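Local structure of sulfite reductase [ferredoxin] (Mycobacterium tuberculosis, 1ZJ8) at residues 355-368 and 409-423. The protein catalyses the six-electron reduction of sulfite to sulfide with electrons from ferredoxin, using a siroheme and a [4Fe-4S] cluster. Sequence-based numbering, arbitrary orientation.
Sequences VGVAPIAGRVSGTI and LDALGLQSRPSHWRR
Leu414 packs against Val357, Pro359, Val364 and Ile368. CB of Leu414 lies against CB of Val357, 3.8 Å away. From there CG runs anti to the carbonyl carbon (chi1 -64°), and the two methyls part. CD1 of Leu414 meets CG2 of Ile368 at 3.8 Å, near the start of helix 366-379. CD2 of Leu414 lies 3.6 Å from CB of Pro359. CD2 also meets CG1 of Val364, whose side chain crosses that of Leu414 at about a right angle. Val372 of helix 366-379 adds a further contact to Leu414. Nearby, CG1 of Val357 touches CD1 of Leu409, and CB of Ala358 rests on CG of Pro418.

Segment 355-368 lies in the second ferredoxin-like half domain. Strand 353-357 pairs with strands 344-347 and 392-397, and Val355 touches Leu402 and Ile406 of helix 399-411. That helix ends in a Schellman motif at Gly413, and the chain then passes the end of strand 353-357. One backbone hydrogen bond joins the segments there, from Ala358 N to Gln415 O (2.9 Å, N-H...O angle 146°). A water also donates to Ala358 O and Gly413 O, bridging the two carbonyls.

Arg422 reaches back to Ala358 and Ile360. Its CG is anti to the backbone N (chi1 -172°), and the chain bends further out, at chi3. The guanidinium comes to lie between two side chains. CG1 of Ile360 sits over the centre of one face, 3.9 Å from CZ of Arg422. NE2 of Gln415 lies 3.5 Å above the opposite face of the Arg422 guanidinium. NH1 of Arg422 forms a salt bridge with Glu453, which also hydrogen-bonds with the N-cap hydroxyl of Ser419.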
# COMPACT_ATOMS: atom_id res chain seq x y z
N VAL A 355 13.73 -7.94 -14.11
CA VAL A 355 14.36 -6.63 -14.01
C VAL A 355 13.41 -5.72 -13.24
O VAL A 355 12.29 -5.49 -13.67
CB VAL A 355 14.60 -6.06 -15.44
CG1 VAL A 355 15.11 -4.63 -15.41
CG2 VAL A 355 15.54 -6.97 -16.19
N GLY A 356 13.84 -5.21 -12.09
CA GLY A 356 13.02 -4.27 -11.31
C GLY A 356 13.48 -2.83 -11.51
O GLY A 356 14.68 -2.55 -11.50
N VAL A 357 12.54 -1.92 -11.67
CA VAL A 357 12.88 -0.52 -11.90
C VAL A 357 12.24 0.36 -10.86
O VAL A 357 11.19 0.04 -10.31
CB VAL A 357 12.44 0.01 -13.27
CG1 VAL A 357 13.33 -0.53 -14.35
CG2 VAL A 357 10.98 -0.32 -13.57
N ALA A 358 12.88 1.50 -10.63
CA ALA A 358 12.50 2.38 -9.54
C ALA A 358 12.15 3.74 -10.08
O ALA A 358 13.03 4.51 -10.43
CB ALA A 358 13.65 2.53 -8.51
N PRO A 359 10.85 4.04 -10.14
CA PRO A 359 10.47 5.41 -10.40
C PRO A 359 10.72 6.21 -9.12
O PRO A 359 11.40 5.72 -8.21
CB PRO A 359 8.99 5.30 -10.76
CG PRO A 359 8.54 3.93 -10.31
CD PRO A 359 9.70 3.14 -9.91
N ILE A 360 10.19 7.42 -9.05
CA ILE A 360 10.28 8.23 -7.86
C ILE A 360 8.92 8.21 -7.17
O ILE A 360 7.97 8.86 -7.61
CB ILE A 360 10.68 9.68 -8.22
CG1 ILE A 360 12.12 9.74 -8.73
CG2 ILE A 360 10.49 10.60 -7.01
CD1 ILE A 360 12.62 11.13 -9.08
N ALA A 361 8.83 7.45 -6.08
CA ALA A 361 7.63 7.36 -5.27
C ALA A 361 6.43 7.01 -6.11
O ALA A 361 5.44 7.68 -6.01
CB ALA A 361 7.39 8.66 -4.57
N GLY A 362 6.55 6.02 -6.99
CA GLY A 362 5.41 5.49 -7.75
C GLY A 362 4.94 6.32 -8.94
O GLY A 362 4.06 5.88 -9.69
N ARG A 363 5.53 7.50 -9.15
CA ARG A 363 5.01 8.42 -10.17
C ARG A 363 5.43 8.03 -11.56
O ARG A 363 6.62 8.09 -11.88
CB ARG A 363 5.49 9.86 -9.91
CG ARG A 363 5.20 10.83 -11.09
CD ARG A 363 4.56 12.14 -10.67
NE ARG A 363 3.17 11.93 -10.28
CZ ARG A 363 2.42 12.85 -9.67
NH1 ARG A 363 2.91 14.06 -9.42
NH2 ARG A 363 1.17 12.55 -9.31
N VAL A 364 4.47 7.65 -12.39
CA VAL A 364 4.68 7.41 -13.81
C VAL A 364 3.61 8.19 -14.60
O VAL A 364 3.27 9.31 -14.22
CB VAL A 364 4.73 5.86 -14.18
CG1 VAL A 364 5.96 5.17 -13.57
CG2 VAL A 364 3.45 5.12 -13.75
N SER A 365 3.09 7.62 -15.70
CA SER A 365 2.09 8.27 -16.55
C SER A 365 1.59 7.30 -17.63
O SER A 365 2.20 6.26 -17.90
CB SER A 365 2.64 9.56 -17.21
OG SER A 365 3.75 9.33 -18.08
N GLY A 366 0.47 7.67 -18.25
CA GLY A 366 -0.13 6.88 -19.32
C GLY A 366 0.92 6.62 -20.36
O GLY A 366 1.20 5.47 -20.68
N THR A 367 1.53 7.70 -20.86
CA THR A 367 2.58 7.61 -21.87
C THR A 367 3.66 6.64 -21.47
O THR A 367 4.19 5.93 -22.34
CB THR A 367 3.28 8.96 -22.10
OG1 THR A 367 2.32 9.90 -22.56
CG2 THR A 367 4.40 8.84 -23.14
N ILE A 368 4.03 6.64 -20.19
CA ILE A 368 5.10 5.76 -19.73
C ILE A 368 4.66 4.30 -19.68
O ILE A 368 5.38 3.41 -20.15
CB ILE A 368 5.68 6.20 -18.38
CG1 ILE A 368 6.59 7.40 -18.60
CG2 ILE A 368 6.49 5.05 -17.73
CD1 ILE A 368 7.10 8.03 -17.33
N LEU A 409 14.29 1.48 -20.64
CA LEU A 409 13.67 1.78 -19.36
C LEU A 409 14.28 3.03 -18.75
O LEU A 409 13.58 3.89 -18.22
CB LEU A 409 13.84 0.59 -18.42
CG LEU A 409 12.97 -0.63 -18.72
CD1 LEU A 409 13.39 -1.79 -17.86
CD2 LEU A 409 11.51 -0.36 -18.48
N ASP A 410 15.61 3.12 -18.83
CA ASP A 410 16.34 4.34 -18.41
C ASP A 410 15.86 5.58 -19.16
O ASP A 410 15.61 6.61 -18.57
CB ASP A 410 17.87 4.19 -18.63
CG ASP A 410 18.59 3.50 -17.47
OD1 ASP A 410 18.06 3.45 -16.33
OD2 ASP A 410 19.72 3.01 -17.71
N ALA A 411 15.73 5.47 -20.48
CA ALA A 411 15.29 6.59 -21.29
C ALA A 411 13.90 7.11 -20.87
O ALA A 411 13.58 8.27 -21.11
CB ALA A 411 15.32 6.23 -22.72
N LEU A 412 13.07 6.26 -20.25
CA LEU A 412 11.80 6.69 -19.65
C LEU A 412 11.92 7.11 -18.18
O LEU A 412 10.93 7.44 -17.56
CB LEU A 412 10.77 5.58 -19.71
CG LEU A 412 10.34 5.09 -21.08
CD1 LEU A 412 9.81 3.69 -20.94
CD2 LEU A 412 9.28 6.01 -21.63
N GLY A 413 13.12 7.07 -17.62
CA GLY A 413 13.34 7.43 -16.21
C GLY A 413 13.02 6.33 -15.21
O GLY A 413 12.79 6.59 -14.03
N LEU A 414 12.99 5.09 -15.69
CA LEU A 414 12.78 3.94 -14.81
C LEU A 414 14.09 3.15 -14.66
O LEU A 414 14.44 2.33 -15.51
CB LEU A 414 11.66 3.06 -15.37
CG LEU A 414 10.29 3.72 -15.41
CD1 LEU A 414 9.31 2.92 -16.29
CD2 LEU A 414 9.74 3.86 -14.01
N GLN A 415 14.79 3.41 -13.56
CA GLN A 415 16.17 2.95 -13.38
C GLN A 415 16.19 1.61 -12.71
O GLN A 415 15.52 1.44 -11.71
CB GLN A 415 16.96 3.96 -12.54
CG GLN A 415 16.79 5.39 -13.01
CD GLN A 415 17.67 6.41 -12.29
OE1 GLN A 415 18.19 6.16 -11.18
NE2 GLN A 415 17.84 7.57 -12.91
N SER A 416 16.93 0.67 -13.28
CA SER A 416 17.18 -0.61 -12.63
C SER A 416 18.40 -0.55 -11.70
O SER A 416 18.61 -1.43 -10.86
CB SER A 416 17.37 -1.68 -13.69
OG SER A 416 18.25 -1.21 -14.67
N ARG A 417 19.18 0.51 -11.86
CA ARG A 417 20.30 0.81 -10.97
C ARG A 417 20.14 2.21 -10.40
O ARG A 417 20.88 3.14 -10.75
CB ARG A 417 21.63 0.73 -11.69
CG ARG A 417 22.04 -0.67 -12.19
CD ARG A 417 23.25 -0.49 -13.10
NE ARG A 417 23.71 -1.66 -13.84
CZ ARG A 417 24.74 -1.61 -14.71
NH1 ARG A 417 25.38 -0.46 -14.93
NH2 ARG A 417 25.14 -2.71 -15.37
N PRO A 418 19.16 2.39 -9.52
CA PRO A 418 18.99 3.71 -8.95
C PRO A 418 19.95 3.97 -7.81
O PRO A 418 20.54 3.04 -7.27
CB PRO A 418 17.56 3.68 -8.41
CG PRO A 418 17.38 2.24 -8.01
CD PRO A 418 18.17 1.43 -8.99
N SER A 419 20.09 5.23 -7.45
CA SER A 419 20.77 5.62 -6.23
C SER A 419 19.95 5.12 -5.04
O SER A 419 18.75 4.85 -5.18
CB SER A 419 20.92 7.15 -6.15
OG SER A 419 19.70 7.78 -5.80
N HIS A 420 20.61 4.99 -3.90
CA HIS A 420 19.98 4.64 -2.62
C HIS A 420 18.68 5.38 -2.43
O HIS A 420 17.63 4.80 -2.11
CB HIS A 420 20.89 5.06 -1.46
CG HIS A 420 22.14 4.26 -1.36
ND1 HIS A 420 22.21 3.08 -0.63
CD2 HIS A 420 23.35 4.42 -1.94
CE1 HIS A 420 23.42 2.56 -0.76
NE2 HIS A 420 24.13 3.35 -1.55
N TRP A 421 18.80 6.69 -2.61
CA TRP A 421 17.75 7.66 -2.35
C TRP A 421 16.54 7.44 -3.20
O TRP A 421 15.43 7.37 -2.69
CB TRP A 421 18.26 9.09 -2.58
CG TRP A 421 19.43 9.32 -1.74
CD1 TRP A 421 20.73 9.48 -2.14
CD2 TRP A 421 19.45 9.29 -0.32
NE1 TRP A 421 21.54 9.60 -1.04
CE2 TRP A 421 20.78 9.48 0.09
CE3 TRP A 421 18.45 9.13 0.66
CZ2 TRP A 421 21.16 9.51 1.42
CZ3 TRP A 421 18.81 9.18 1.98
CH2 TRP A 421 20.16 9.37 2.35
N ARG A 422 16.75 7.33 -4.50
CA ARG A 422 15.64 7.07 -5.41
C ARG A 422 15.02 5.70 -5.16
O ARG A 422 13.82 5.50 -5.31
CB ARG A 422 16.13 7.13 -6.84
CG ARG A 422 15.05 7.07 -7.89
CD ARG A 422 15.70 6.70 -9.20
NE ARG A 422 15.19 7.49 -10.31
CZ ARG A 422 15.47 8.77 -10.51
NH1 ARG A 422 16.29 9.46 -9.70
NH2 ARG A 422 14.93 9.37 -11.57
N ARG A 423 15.87 4.76 -4.82
CA ARG A 423 15.47 3.41 -4.59
C ARG A 423 14.60 3.28 -3.38
O ARG A 423 13.58 2.61 -3.41
CB ARG A 423 16.71 2.56 -4.37
CG ARG A 423 16.35 1.17 -3.96
CD ARG A 423 17.43 0.26 -4.28
NE ARG A 423 17.08 -1.10 -3.92
CZ ARG A 423 17.89 -2.12 -4.14
NH1 ARG A 423 19.09 -1.93 -4.68
NH2 ARG A 423 17.51 -3.34 -3.78
O HOH W 1 12.98 7.09 -11.41